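Local coordinates for catalase (Pseudomonas syringae, PDB 1M7S), which decomposes hydrogen peroxide into water and oxygen with a heme cofactor, protecting the cell from the toxic effects of peroxide, at residues P47-H52 with M337-A342; F86-S91 with E304-A309; A109-T114 with P348-K353. All coordinates share one frame; numbering follows the deposited sequence.

Interaction 1: P47-H52 with M337-A342; sequences PERVVH and MYRLGA. With HEM (protoporphyrin IX containing Fe), chain E.
Arg-339, near the end of helix 323-339, runs alongside Pro-47 and across Arg-49, helping to build the propionate side of the catalase heme pocket. Its CB starts a chain that leaves anti to the backbone N (chi1 -170°), which carries CG to within 3.3 Å of the Pro-47 carbonyl O. CD lies between that oxygen and the propionate oxygen O2D. A bend at chi3 then turns the flat group to meet the carboxylate with two N-H groups: NE donates to HEM O2D at 2.8 Å and NH1 to HEM O1D at 2.9 Å. NH2 donates a hydrogen bond to a water that donates to Pro-47 O, and it also bonds Glu-304 O. Over one face of this guanidinium crosses Arg-49, its plane turned by 32°; the two cations probably tolerate this closeness because each also binds a propionate at its edge. Arg-49, extended from CG to NE, donates from NE to HEM O1A of the other propionate. Tyr-338 touches the Pro-47 ring obliquely, its OH bonded to Arg-45 O of a second subunit. The ring of His-52, a predicted active-site residue, lies over the porphyrin, with HEM C2A 3.3 Å from the ring plane.

Interaction 2: F86-S91 with E304-A309; sequences FVRFSS and EQVAMA. With HEM (protoporphyrin IX containing Fe), chain E.
Arg-88 of strand 82-90 and Val-306 of the irregular segment 304-309 bring their CA atoms within 8.2 Å, and with no hydrogen bond between the two backbones the gap is filled by side chains. The alternation of the strand directs Phe-86 and Arg-88 toward the segment 304-309, with Val-87 facing away; Val-306 and Met-308 point back toward the strand. The unbranched, flexible chain of Met-308 can bend at chi2 and bring its CE methyl to the strand backbone, 3.6 Å from the Phe-86 carbonyl O, and to the edge of the Phe-86 ring near its plane, with CD2 at 4.0 Å. The two side chains cross at about a right angle. The short, branched Val-306 offers CG1 to both neighbours, 3.8 Å from Arg-88 CD and 4.0 Å from Phe-86 CE2, so that one methyl touches both the arginine and the ring, the latter obliquely.

The long aliphatic chain of Arg-88 packs on Val-306 while its guanidinium reaches the propionate. With CG anti to the backbone N (chi1 -174°) and extended on to NE, it spans from the strand to the heme, where NH1 donates to propionate oxygen HEM O2A at 2.7 Å in a nearly straight bond of 165°. The oxygen lies at the guanidinium edge, in its plane. Also in that plane, but on the far side of CZ from O2A, a water accepts from NH2 and donates to Glu-304 OE2, bridging Arg-88 NH2 and Glu-304 OE2, 5.0 Å apart. NH2 also bonds His-52 O, which ties the predicted active-site residue to the same arginine. A strand-borne arginine holding a heme propionate, backed by a loop that packs a methionine and a valine on its flank, belongs to the heme pocket of the catalase beta barrel.

Interaction 3: A109-T114 with P348-K353; sequences ATKFYT and PVNQPK
Tyr-113 and Lys-353 both place CG beside the backbone N: with chi1 at -63° the tyrosine ring reaches across to the segment 348-353, while further bends at chi2, chi3 (88°) and chi4 of Lys-353 bring its ammonium over that ring. Lys-353 NZ sits 3.7 Å from the centroid of the Tyr-113 ring, 22° off the normal, a cation-pi contact in which the positive end lies over the electron-rich face, nearer the CG rim. The methylene carbons follow, Lys-353 CE resting 3.7 Å from Tyr-113 CB. Against the opposite face lies Lys-111 CG, so the ring is held between two lysine chains, one by its charge and one by its aliphatic shaft.

Tyr-113 lies next to the last residue of strand 107-114 of the catalase beta barrel, where it is the centre of an inverse gamma turn, and its hydroxyl ties the barrel to the loop that follows helix 323-339. Tyr-113 OH donates to Val-349 O at 2.6 Å, in the carbonyl plane; Gln-351 O also lies at the ring edge, 3.4 Å from CE1. A phenol suits the site because one flat group supplies both a face for the cation and a donor for the carbonyl.

Lys-111 is bent near its tip, laying CE 3.8 Å from Asn-350 OD1. Its NZ forms a salt bridge with Asp-120 and bonds Ala-307 O, whereas Asn-350 OD1 accepts from Ala-307 N. A water bridges Lys-111 NZ to Asn-350 O, and another donates to Thr-114 O at 2.7 Å while accepting from Lys-353 N.

Along the chain come 47-52, 86-91, 109-114, 304-309, 337-342 and 348-353, so interaction 2 falls between the two segments of interaction 1, while interaction 3 alternates with both. Interactions 1 and 2 lie about 11 Å apart between centres and share the duty of holding the heme propionates. Interaction 3, about 10 Å from interaction 2 and 17 Å from interaction 1, reaches the heme through Ala-109, its main side chains lying farther out. Strands 82-90 and 107-114 are antiparallel barrel neighbours, joined by backbone bonds such as Phe-86 O to Lys-111 N. The loop 304-309 bonds helix 323-339 through Glu-304 O to Arg-339 NH2, and interaction 3 through Ala-307 N to Asn-350 OD1.

Interaction 1: P47-H52 with M337-A342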
loop_
_atom_site.group_PDB
_atom_site.type_symbol
_atom_site.label_atom_id
_atom_site.label_comp_id
_atom_site.label_asym_id
_atom_site.label_seq_id
_atom_site.Cartn_x
_atom_site.Cartn_y
_atom_site.Cartn_z
ATOM N N PRO A 47 7.053 -5.089 -4.000
ATOM C CA PRO A 47 6.786 -6.456 -4.438
ATOM C C PRO A 47 7.594 -6.784 -5.692
ATOM O O PRO A 47 7.654 -5.911 -6.576
ATOM C CB PRO A 47 5.259 -6.564 -4.735
ATOM C CG PRO A 47 4.768 -5.403 -3.845
ATOM C CD PRO A 47 5.839 -4.299 -4.000
ATOM N N GLU A 48 8.219 -7.981 -5.721
ATOM C CA GLU A 48 8.853 -8.377 -6.995
ATOM C C GLU A 48 7.782 -8.696 -8.049
ATOM O O GLU A 48 6.617 -8.945 -7.711
ATOM C CB GLU A 48 9.833 -9.556 -6.824
ATOM C CG GLU A 48 9.129 -10.904 -6.632
ATOM C CD GLU A 48 10.073 -12.071 -6.302
ATOM O OE1 GLU A 48 11.286 -11.908 -5.993
ATOM O OE2 GLU A 48 9.556 -13.230 -6.383
ATOM N N ARG A 49 8.158 -8.765 -9.335
ATOM C CA ARG A 49 7.192 -9.123 -10.366
ATOM C C ARG A 49 6.673 -10.557 -10.046
ATOM O O ARG A 49 7.435 -11.415 -9.590
ATOM C CB ARG A 49 7.788 -9.124 -11.761
ATOM C CG ARG A 49 8.231 -7.718 -12.272
ATOM C CD ARG A 49 9.248 -7.901 -13.377
ATOM N NE ARG A 49 9.554 -6.574 -14.023
ATOM C CZ ARG A 49 10.212 -5.618 -13.394
ATOM N NH1 ARG A 49 10.733 -5.744 -12.166
ATOM N NH2 ARG A 49 10.393 -4.488 -14.091
ATOM N N VAL A 50 5.378 -10.776 -10.281
ATOM C CA VAL A 50 4.733 -12.073 -9.968
ATOM C C VAL A 50 5.335 -13.167 -10.819
ATOM O O VAL A 50 5.403 -14.331 -10.385
ATOM C CB VAL A 50 3.207 -11.936 -10.103
ATOM C CG1 VAL A 50 2.767 -11.811 -11.570
ATOM C CG2 VAL A 50 2.489 -13.163 -9.530
ATOM N N VAL A 51 5.843 -12.840 -12.008
ATOM C CA VAL A 51 6.612 -13.722 -12.848
ATOM C C VAL A 51 7.747 -12.798 -13.462
ATOM O O VAL A 51 7.507 -11.593 -13.491
ATOM C CB VAL A 51 5.919 -14.486 -13.977
ATOM C CG1 VAL A 51 4.996 -15.614 -13.435
ATOM C CG2 VAL A 51 5.065 -13.559 -14.842
ATOM N N HIS A 52 8.780 -13.457 -13.945
ATOM C CA HIS A 52 9.948 -12.713 -14.510
ATOM C C HIS A 52 10.516 -11.735 -13.477
ATOM O O HIS A 52 11.093 -10.693 -13.768
ATOM C CB HIS A 52 9.529 -11.980 -15.787
ATOM C CG HIS A 52 9.070 -12.858 -16.928
ATOM N ND1 HIS A 52 9.894 -13.113 -17.975
ATOM C CD2 HIS A 52 7.906 -13.507 -17.202
ATOM C CE1 HIS A 52 9.266 -13.899 -18.864
ATOM N NE2 HIS A 52 8.044 -14.135 -18.387
ATOM N N MET A 337 -0.270 -1.368 -11.489
ATOM C CA MET A 337 -1.000 -0.440 -10.612
ATOM C C MET A 337 -0.673 -0.832 -9.171
ATOM O O MET A 337 -0.700 0.016 -8.272
ATOM C CB MET A 337 -2.486 -0.519 -10.875
ATOM C CG MET A 337 -2.945 0.109 -12.209
ATOM S SD MET A 337 -3.258 1.866 -12.016
ATOM C CE MET A 337 -3.199 2.482 -13.679
ATOM N N TYR A 338 -0.515 -2.145 -8.935
ATOM C CA TYR A 338 -0.220 -2.638 -7.596
ATOM C C TYR A 338 1.269 -2.592 -7.253
ATOM O O TYR A 338 1.602 -2.060 -6.203
ATOM C CB TYR A 338 -0.697 -4.110 -7.506
ATOM C CG TYR A 338 -0.189 -4.820 -6.285
ATOM C CD1 TYR A 338 -0.665 -4.411 -5.023
ATOM C CD2 TYR A 338 0.756 -5.848 -6.370
ATOM C CE1 TYR A 338 -0.219 -5.054 -3.867
ATOM C CE2 TYR A 338 1.207 -6.451 -5.213
ATOM C CZ TYR A 338 0.729 -6.049 -3.986
ATOM O OH TYR A 338 1.194 -6.654 -2.834
ATOM N N ARG A 339 2.122 -3.155 -8.092
ATOM C CA ARG A 339 3.569 -3.251 -7.874
ATOM C C ARG A 339 4.240 -1.884 -7.798
ATOM O O ARG A 339 5.160 -1.654 -7.006
ATOM C CB ARG A 339 4.232 -4.037 -9.047
ATOM C CG ARG A 339 5.698 -4.386 -8.778
ATOM C CD ARG A 339 6.193 -5.402 -9.812
ATOM N NE ARG A 339 6.242 -4.879 -11.194
ATOM C CZ ARG A 339 7.155 -4.063 -11.695
ATOM N NH1 ARG A 339 7.081 -3.745 -13.003
ATOM N NH2 ARG A 339 8.185 -3.553 -11.019
ATOM N N LEU A 340 3.850 -0.995 -8.688
ATOM C CA LEU A 340 4.357 0.364 -8.721
ATOM C C LEU A 340 3.394 1.329 -8.051
ATOM O O LEU A 340 3.777 1.959 -7.053
ATOM C CB LEU A 340 4.672 0.812 -10.156
ATOM C CG LEU A 340 5.708 -0.104 -10.847
ATOM C CD1 LEU A 340 5.776 0.193 -12.347
ATOM C CD2 LEU A 340 7.059 0.001 -10.224
ATOM N N GLY A 341 2.164 1.406 -8.562
ATOM C CA GLY A 341 1.224 2.388 -8.013
ATOM C C GLY A 341 0.490 3.041 -9.198
ATOM O O GLY A 341 0.908 2.963 -10.346
ATOM N N ALA A 342 -0.582 3.792 -8.827
ATOM C CA ALA A 342 -1.336 4.521 -9.852
ATOM C C ALA A 342 -0.448 5.469 -10.635
ATOM O O ALA A 342 -0.631 5.626 -11.847
ATOM C CB ALA A 342 -2.483 5.287 -9.172
HETATM C CHA HEM E . 5.814 -10.441 -17.068
HETATM C CHB HEM E . 6.411 -12.468 -21.422
HETATM C CHC HEM E . 2.120 -14.648 -20.981
HETATM C CHD HEM E . 1.124 -11.854 -17.128
HETATM C C1A HEM E . 6.338 -10.820 -18.281
HETATM C C2A HEM E . 7.678 -10.423 -18.776
HETATM C C3A HEM E . 7.841 -10.982 -19.974
HETATM C C4A HEM E . 6.643 -11.754 -20.261
HETATM C CMA HEM E . 9.029 -10.871 -20.939
HETATM C CAA HEM E . 8.608 -9.505 -17.964
HETATM C CBA HEM E . 8.627 -8.014 -18.442
HETATM C CGA HEM E . 9.749 -7.265 -17.674
HETATM O O1A HEM E . 9.302 -6.408 -16.873
HETATM O O2A HEM E . 10.893 -7.612 -18.029
HETATM C C1B HEM E . 5.295 -13.210 -21.704
HETATM C C2B HEM E . 5.028 -13.903 -22.958
HETATM C C3B HEM E . 3.836 -14.523 -22.827
HETATM C C4B HEM E . 3.335 -14.219 -21.514
HETATM C CMB HEM E . 5.996 -13.903 -24.148
HETATM C CAB HEM E . 3.060 -15.419 -23.792
HETATM C CBB HEM E . 3.177 -15.358 -25.105
HETATM C C1C HEM E . 1.457 -13.997 -19.972
HETATM C C2C HEM E . 0.038 -14.087 -19.718
HETATM C C3C HEM E . -0.245 -13.298 -18.674
HETATM C C4C HEM E . 1.007 -12.734 -18.217
HETATM C CMC HEM E . -0.989 -14.893 -20.559
HETATM C CAC HEM E . -1.586 -12.991 -17.979
HETATM C CBC HEM E . -2.750 -12.833 -18.634
HETATM C C1D HEM E . 2.350 -11.292 -16.751
HETATM C C2D HEM E . 2.539 -10.456 -15.577
HETATM C C3D HEM E . 3.815 -10.065 -15.554
HETATM C C4D HEM E . 4.466 -10.643 -16.710
HETATM C CMD HEM E . 1.395 -10.157 -14.593
HETATM C CAD HEM E . 4.525 -9.150 -14.515
HETATM C CBD HEM E . 4.554 -7.679 -15.067
HETATM C CGD HEM E . 5.044 -6.657 -14.058
HETATM O O1D HEM E . 5.534 -5.580 -14.548
HETATM O O2D HEM E . 4.950 -6.826 -12.817
HETATM N NA HEM E . 5.778 -11.666 -19.196
HETATM N NB HEM E . 4.234 -13.398 -20.841
HETATM N NC HEM E . 2.038 -13.185 -19.022
HETATM N ND HEM E . 3.543 -11.338 -17.445
HETATM FE FE HEM E . 3.867 -12.344 -19.155
HETATM O O HOH W 1 9.242 -4.765 -8.454
HETATM O O HOH W 2 4.725 -14.633 -18.548
#

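Interaction 2: F86-S91 with E304-A309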
loop_
_atom_site.group_PDB
_atom_site.type_symbol
_atom_site.label_atom_id
_atom_site.label_comp_id
_atom_site.label_asym_id
_atom_site.label_seq_id
_atom_site.Cartn_x
_atom_site.Cartn_y
_atom_site.Cartn_z
ATOM N N PHE A 86 14.457 0.629 -24.008
ATOM C CA PHE A 86 14.917 0.101 -22.735
ATOM C C PHE A 86 14.588 -1.399 -22.905
ATOM O O PHE A 86 13.424 -1.664 -23.293
ATOM C CB PHE A 86 14.212 0.742 -21.548
ATOM C CG PHE A 86 14.760 0.226 -20.229
ATOM C CD1 PHE A 86 15.638 0.996 -19.506
ATOM C CD2 PHE A 86 14.402 -1.059 -19.797
ATOM C CE1 PHE A 86 16.191 0.535 -18.305
ATOM C CE2 PHE A 86 14.960 -1.506 -18.579
ATOM C CZ PHE A 86 15.853 -0.756 -17.866
ATOM N N VAL A 87 15.517 -2.314 -22.660
ATOM C CA VAL A 87 15.212 -3.742 -22.794
ATOM C C VAL A 87 15.368 -4.397 -21.405
ATOM O O VAL A 87 16.361 -4.102 -20.790
ATOM C CB VAL A 87 16.094 -4.417 -23.837
ATOM C CG1 VAL A 87 16.062 -5.952 -23.740
ATOM C CG2 VAL A 87 15.686 -4.009 -25.287
ATOM N N ARG A 88 14.425 -5.217 -20.982
ATOM C CA ARG A 88 14.641 -5.968 -19.726
ATOM C C ARG A 88 14.605 -7.456 -20.183
ATOM O O ARG A 88 13.646 -7.903 -20.832
ATOM C CB ARG A 88 13.539 -5.716 -18.680
ATOM C CG ARG A 88 13.927 -6.416 -17.322
ATOM C CD ARG A 88 13.031 -5.762 -16.239
ATOM N NE ARG A 88 13.118 -6.597 -15.012
ATOM C CZ ARG A 88 12.581 -7.782 -14.800
ATOM N NH1 ARG A 88 11.843 -8.481 -15.656
ATOM N NH2 ARG A 88 12.847 -8.301 -13.568
ATOM N N PHE A 89 15.685 -8.185 -19.819
ATOM C CA PHE A 89 15.802 -9.600 -20.114
ATOM C C PHE A 89 15.454 -10.329 -18.784
ATOM O O PHE A 89 15.740 -9.711 -17.769
ATOM C CB PHE A 89 17.248 -10.005 -20.486
ATOM C CG PHE A 89 17.625 -9.561 -21.888
ATOM C CD1 PHE A 89 17.094 -10.158 -23.004
ATOM C CD2 PHE A 89 18.540 -8.516 -22.050
ATOM C CE1 PHE A 89 17.447 -9.750 -24.275
ATOM C CE2 PHE A 89 18.912 -8.082 -23.302
ATOM C CZ PHE A 89 18.361 -8.713 -24.428
ATOM N N SER A 90 14.987 -11.564 -18.831
ATOM C CA SER A 90 14.669 -12.174 -17.511
ATOM C C SER A 90 14.486 -13.663 -17.578
ATOM O O SER A 90 14.391 -14.205 -18.683
ATOM C CB SER A 90 13.308 -11.602 -17.059
ATOM O OG SER A 90 12.321 -11.703 -18.085
ATOM N N SER A 91 14.422 -14.324 -16.402
ATOM C CA SER A 91 13.940 -15.723 -16.416
ATOM C C SER A 91 12.490 -15.608 -15.986
ATOM O O SER A 91 11.920 -14.504 -16.165
ATOM C CB SER A 91 14.741 -16.625 -15.499
ATOM O OG SER A 91 14.612 -15.991 -14.223
ATOM N N GLU A 304 14.227 -2.327 -11.950
ATOM C CA GLU A 304 13.146 -2.862 -11.109
ATOM C C GLU A 304 11.846 -2.137 -11.429
ATOM O O GLU A 304 10.816 -2.771 -11.508
ATOM C CB GLU A 304 13.505 -2.706 -9.616
ATOM C CG GLU A 304 12.586 -3.516 -8.711
ATOM C CD GLU A 304 12.576 -5.015 -9.003
ATOM O OE1 GLU A 304 11.520 -5.670 -8.745
ATOM O OE2 GLU A 304 13.566 -5.611 -9.439
ATOM N N GLN A 305 11.904 -0.782 -11.530
ATOM C CA GLN A 305 10.680 -0.031 -11.743
ATOM C C GLN A 305 10.145 0.048 -13.167
ATOM O O GLN A 305 8.996 0.544 -13.305
ATOM C CB GLN A 305 10.815 1.376 -11.154
ATOM C CG GLN A 305 10.992 1.437 -9.654
ATOM C CD GLN A 305 10.990 2.855 -9.121
ATOM O OE1 GLN A 305 10.328 3.079 -8.114
ATOM N NE2 GLN A 305 11.682 3.816 -9.789
ATOM N N VAL A 306 10.819 -0.468 -14.174
ATOM C CA VAL A 306 10.272 -0.370 -15.527
ATOM C C VAL A 306 8.974 -1.155 -15.607
ATOM O O VAL A 306 8.800 -2.225 -15.009
ATOM C CB VAL A 306 11.317 -0.769 -16.573
ATOM C CG1 VAL A 306 11.610 -2.276 -16.607
ATOM C CG2 VAL A 306 10.943 -0.225 -17.954
ATOM N N ALA A 307 8.004 -0.631 -16.348
ATOM C CA ALA A 307 6.664 -1.200 -16.488
ATOM C C ALA A 307 6.438 -1.582 -17.953
ATOM O O ALA A 307 6.222 -0.691 -18.782
ATOM C CB ALA A 307 5.641 -0.178 -16.005
ATOM N N MET A 308 6.688 -2.854 -18.271
ATOM C CA MET A 308 6.489 -3.322 -19.649
ATOM C C MET A 308 5.062 -3.835 -19.792
ATOM O O MET A 308 4.665 -4.635 -18.931
ATOM C CB MET A 308 7.437 -4.500 -19.930
ATOM C CG MET A 308 8.934 -4.216 -19.784
ATOM S SD MET A 308 9.400 -3.131 -21.190
ATOM C CE MET A 308 11.176 -3.090 -20.932
ATOM N N ALA A 309 4.287 -3.402 -20.783
ATOM C CA ALA A 309 2.909 -3.900 -20.871
ATOM C C ALA A 309 2.448 -3.928 -22.313
ATOM O O ALA A 309 2.533 -2.899 -22.997
ATOM C CB ALA A 309 2.027 -2.909 -20.074
HETATM C CHA HEM E . 5.814 -10.441 -17.068
HETATM C CHB HEM E . 6.411 -12.468 -21.422
HETATM C CHC HEM E . 2.120 -14.648 -20.981
HETATM C CHD HEM E . 1.124 -11.854 -17.128
HETATM C C1A HEM E . 6.338 -10.820 -18.281
HETATM C C2A HEM E . 7.678 -10.423 -18.776
HETATM C C3A HEM E . 7.841 -10.982 -19.974
HETATM C C4A HEM E . 6.643 -11.754 -20.261
HETATM C CMA HEM E . 9.029 -10.871 -20.939
HETATM C CAA HEM E . 8.608 -9.505 -17.964
HETATM C CBA HEM E . 8.627 -8.014 -18.442
HETATM C CGA HEM E . 9.749 -7.265 -17.674
HETATM O O1A HEM E . 9.302 -6.408 -16.873
HETATM O O2A HEM E . 10.893 -7.612 -18.029
HETATM C C1B HEM E . 5.295 -13.210 -21.704
HETATM C C2B HEM E . 5.028 -13.903 -22.958
HETATM C C3B HEM E . 3.836 -14.523 -22.827
HETATM C C4B HEM E . 3.335 -14.219 -21.514
HETATM C CMB HEM E . 5.996 -13.903 -24.148
HETATM C CAB HEM E . 3.060 -15.419 -23.792
HETATM C CBB HEM E . 3.177 -15.358 -25.105
HETATM C C1C HEM E . 1.457 -13.997 -19.972
HETATM C C2C HEM E . 0.038 -14.087 -19.718
HETATM C C3C HEM E . -0.245 -13.298 -18.674
HETATM C C4C HEM E . 1.007 -12.734 -18.217
HETATM C CMC HEM E . -0.989 -14.893 -20.559
HETATM C CAC HEM E . -1.586 -12.991 -17.979
HETATM C CBC HEM E . -2.750 -12.833 -18.634
HETATM C C1D HEM E . 2.350 -11.292 -16.751
HETATM C C2D HEM E . 2.539 -10.456 -15.577
HETATM C C3D HEM E . 3.815 -10.065 -15.554
HETATM C C4D HEM E . 4.466 -10.643 -16.710
HETATM C CMD HEM E . 1.395 -10.157 -14.593
HETATM C CAD HEM E . 4.525 -9.150 -14.515
HETATM C CBD HEM E . 4.554 -7.679 -15.067
HETATM C CGD HEM E . 5.044 -6.657 -14.058
HETATM O O1D HEM E . 5.534 -5.580 -14.548
HETATM O O2D HEM E . 4.950 -6.826 -12.817
HETATM N NA HEM E . 5.778 -11.666 -19.196
HETATM N NB HEM E . 4.234 -13.398 -20.841
HETATM N NC HEM E . 2.038 -13.185 -19.022
HETATM N ND HEM E . 3.543 -11.338 -17.445
HETATM FE FE HEM E . 3.867 -12.344 -19.155
HETATM O O HOH W 3 14.520 -6.557 -11.984
HETATM O O HOH W 2 4.725 -14.633 -18.548
#

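Interaction 3: A109-T114 with P348-K353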
loop_
_atom_site.group_PDB
_atom_site.type_symbol
_atom_site.label_atom_id
_atom_site.label_comp_id
_atom_site.label_asym_id
_atom_site.label_seq_id
_atom_site.Cartn_x
_atom_site.Cartn_y
_atom_site.Cartn_z
ATOM N N ALA A 109 11.823 -8.184 -23.269
ATOM C CA ALA A 109 10.845 -7.108 -23.324
ATOM C C ALA A 109 11.517 -5.792 -23.755
ATOM O O ALA A 109 12.460 -5.287 -23.124
ATOM C CB ALA A 109 10.185 -6.966 -21.948
ATOM N N THR A 110 10.929 -5.167 -24.767
ATOM C CA THR A 110 11.525 -3.934 -25.337
ATOM C C THR A 110 10.518 -2.801 -25.221
ATOM O O THR A 110 9.377 -2.950 -25.681
ATOM C CB THR A 110 11.855 -4.165 -26.818
ATOM O OG1 THR A 110 12.759 -5.256 -26.963
ATOM C CG2 THR A 110 12.541 -2.909 -27.434
ATOM N N LYS A 111 10.871 -1.725 -24.513
ATOM C CA LYS A 111 10.067 -0.531 -24.428
ATOM C C LYS A 111 10.613 0.443 -25.519
ATOM O O LYS A 111 11.777 0.828 -25.402
ATOM C CB LYS A 111 10.228 0.129 -23.066
ATOM C CG LYS A 111 9.479 1.435 -22.899
ATOM C CD LYS A 111 9.417 1.971 -21.454
ATOM C CE LYS A 111 8.614 1.034 -20.544
ATOM N NZ LYS A 111 7.196 0.873 -20.998
ATOM N N PHE A 112 9.770 0.728 -26.504
ATOM C CA PHE A 112 10.273 1.653 -27.556
ATOM C C PHE A 112 9.736 3.037 -27.246
ATOM O O PHE A 112 8.520 3.193 -27.089
ATOM C CB PHE A 112 9.698 1.251 -28.899
ATOM C CG PHE A 112 10.169 -0.002 -29.546
ATOM C CD1 PHE A 112 9.591 -1.234 -29.226
ATOM C CD2 PHE A 112 11.167 0.004 -30.504
ATOM C CE1 PHE A 112 9.984 -2.393 -29.876
ATOM C CE2 PHE A 112 11.560 -1.153 -31.140
ATOM C CZ PHE A 112 10.975 -2.385 -30.846
ATOM N N TYR A 113 10.569 4.047 -27.050
ATOM C CA TYR A 113 10.076 5.363 -26.673
ATOM C C TYR A 113 9.827 6.138 -27.999
ATOM O O TYR A 113 10.689 6.947 -28.333
ATOM C CB TYR A 113 11.070 6.088 -25.808
ATOM C CG TYR A 113 11.401 5.445 -24.447
ATOM C CD1 TYR A 113 10.669 5.748 -23.341
ATOM C CD2 TYR A 113 12.466 4.583 -24.354
ATOM C CE1 TYR A 113 10.979 5.190 -22.088
ATOM C CE2 TYR A 113 12.831 4.009 -23.114
ATOM C CZ TYR A 113 12.067 4.335 -22.013
ATOM O OH TYR A 113 12.410 3.784 -20.786
ATOM N N THR A 114 8.768 5.742 -28.677
ATOM C CA THR A 114 8.526 6.284 -30.029
ATOM C C THR A 114 7.987 7.696 -29.991
ATOM O O THR A 114 7.506 8.254 -29.020
ATOM C CB THR A 114 7.567 5.467 -30.923
ATOM O OG1 THR A 114 6.220 5.871 -30.708
ATOM C CG2 THR A 114 7.721 3.962 -30.661
ATOM N N PRO A 348 10.461 8.290 -14.180
ATOM C CA PRO A 348 11.407 8.564 -15.238
ATOM C C PRO A 348 11.531 7.487 -16.295
ATOM O O PRO A 348 11.308 7.750 -17.507
ATOM C CB PRO A 348 12.766 8.874 -14.545
ATOM C CG PRO A 348 12.241 9.470 -13.263
ATOM C CD PRO A 348 10.975 8.732 -12.876
ATOM N N VAL A 349 11.736 6.237 -15.936
ATOM C CA VAL A 349 11.950 5.162 -16.897
ATOM C C VAL A 349 10.691 4.833 -17.695
ATOM O O VAL A 349 10.870 4.258 -18.799
ATOM C CB VAL A 349 12.553 3.913 -16.200
ATOM C CG1 VAL A 349 11.494 3.245 -15.337
ATOM C CG2 VAL A 349 13.180 2.946 -17.181
ATOM N N ASN A 350 9.538 5.140 -17.139
ATOM C CA ASN A 350 8.304 4.794 -17.820
ATOM C C ASN A 350 7.708 5.945 -18.623
ATOM O O ASN A 350 6.754 5.710 -19.379
ATOM C CB ASN A 350 7.293 4.276 -16.791
ATOM C CG ASN A 350 7.793 2.973 -16.192
ATOM O OD1 ASN A 350 8.373 2.152 -16.924
ATOM N ND2 ASN A 350 7.567 2.778 -14.909
ATOM N N GLN A 351 8.255 7.163 -18.463
ATOM C CA GLN A 351 7.620 8.287 -19.193
ATOM C C GLN A 351 7.863 8.188 -20.697
ATOM O O GLN A 351 8.903 7.742 -21.152
ATOM C CB GLN A 351 8.288 9.596 -18.724
ATOM C CG GLN A 351 7.918 10.068 -17.344
ATOM C CD GLN A 351 8.868 11.162 -16.849
ATOM O OE1 GLN A 351 9.660 11.765 -17.572
ATOM N NE2 GLN A 351 8.864 11.416 -15.554
ATOM N N PRO A 352 6.917 8.655 -21.499
ATOM C CA PRO A 352 7.062 8.685 -22.944
ATOM C C PRO A 352 7.942 9.907 -23.278
ATOM O O PRO A 352 8.083 10.803 -22.414
ATOM C CB PRO A 352 5.664 8.954 -23.508
ATOM C CG PRO A 352 4.983 9.660 -22.365
ATOM C CD PRO A 352 5.638 9.207 -21.043
ATOM N N LYS A 353 8.384 9.991 -24.511
ATOM C CA LYS A 353 9.203 11.086 -24.988
ATOM C C LYS A 353 8.312 12.155 -25.656
ATOM O O LYS A 353 8.847 13.002 -26.375
ATOM C CB LYS A 353 10.163 10.710 -26.074
ATOM C CG LYS A 353 11.239 9.731 -26.233
ATOM C CD LYS A 353 12.401 9.877 -25.277
ATOM C CE LYS A 353 12.105 9.091 -24.007
ATOM N NZ LYS A 353 13.251 8.190 -23.668
HETATM O O HOH W 4 5.880 3.361 -20.343
HETATM O O HOH W 5 7.488 8.026 -26.297
#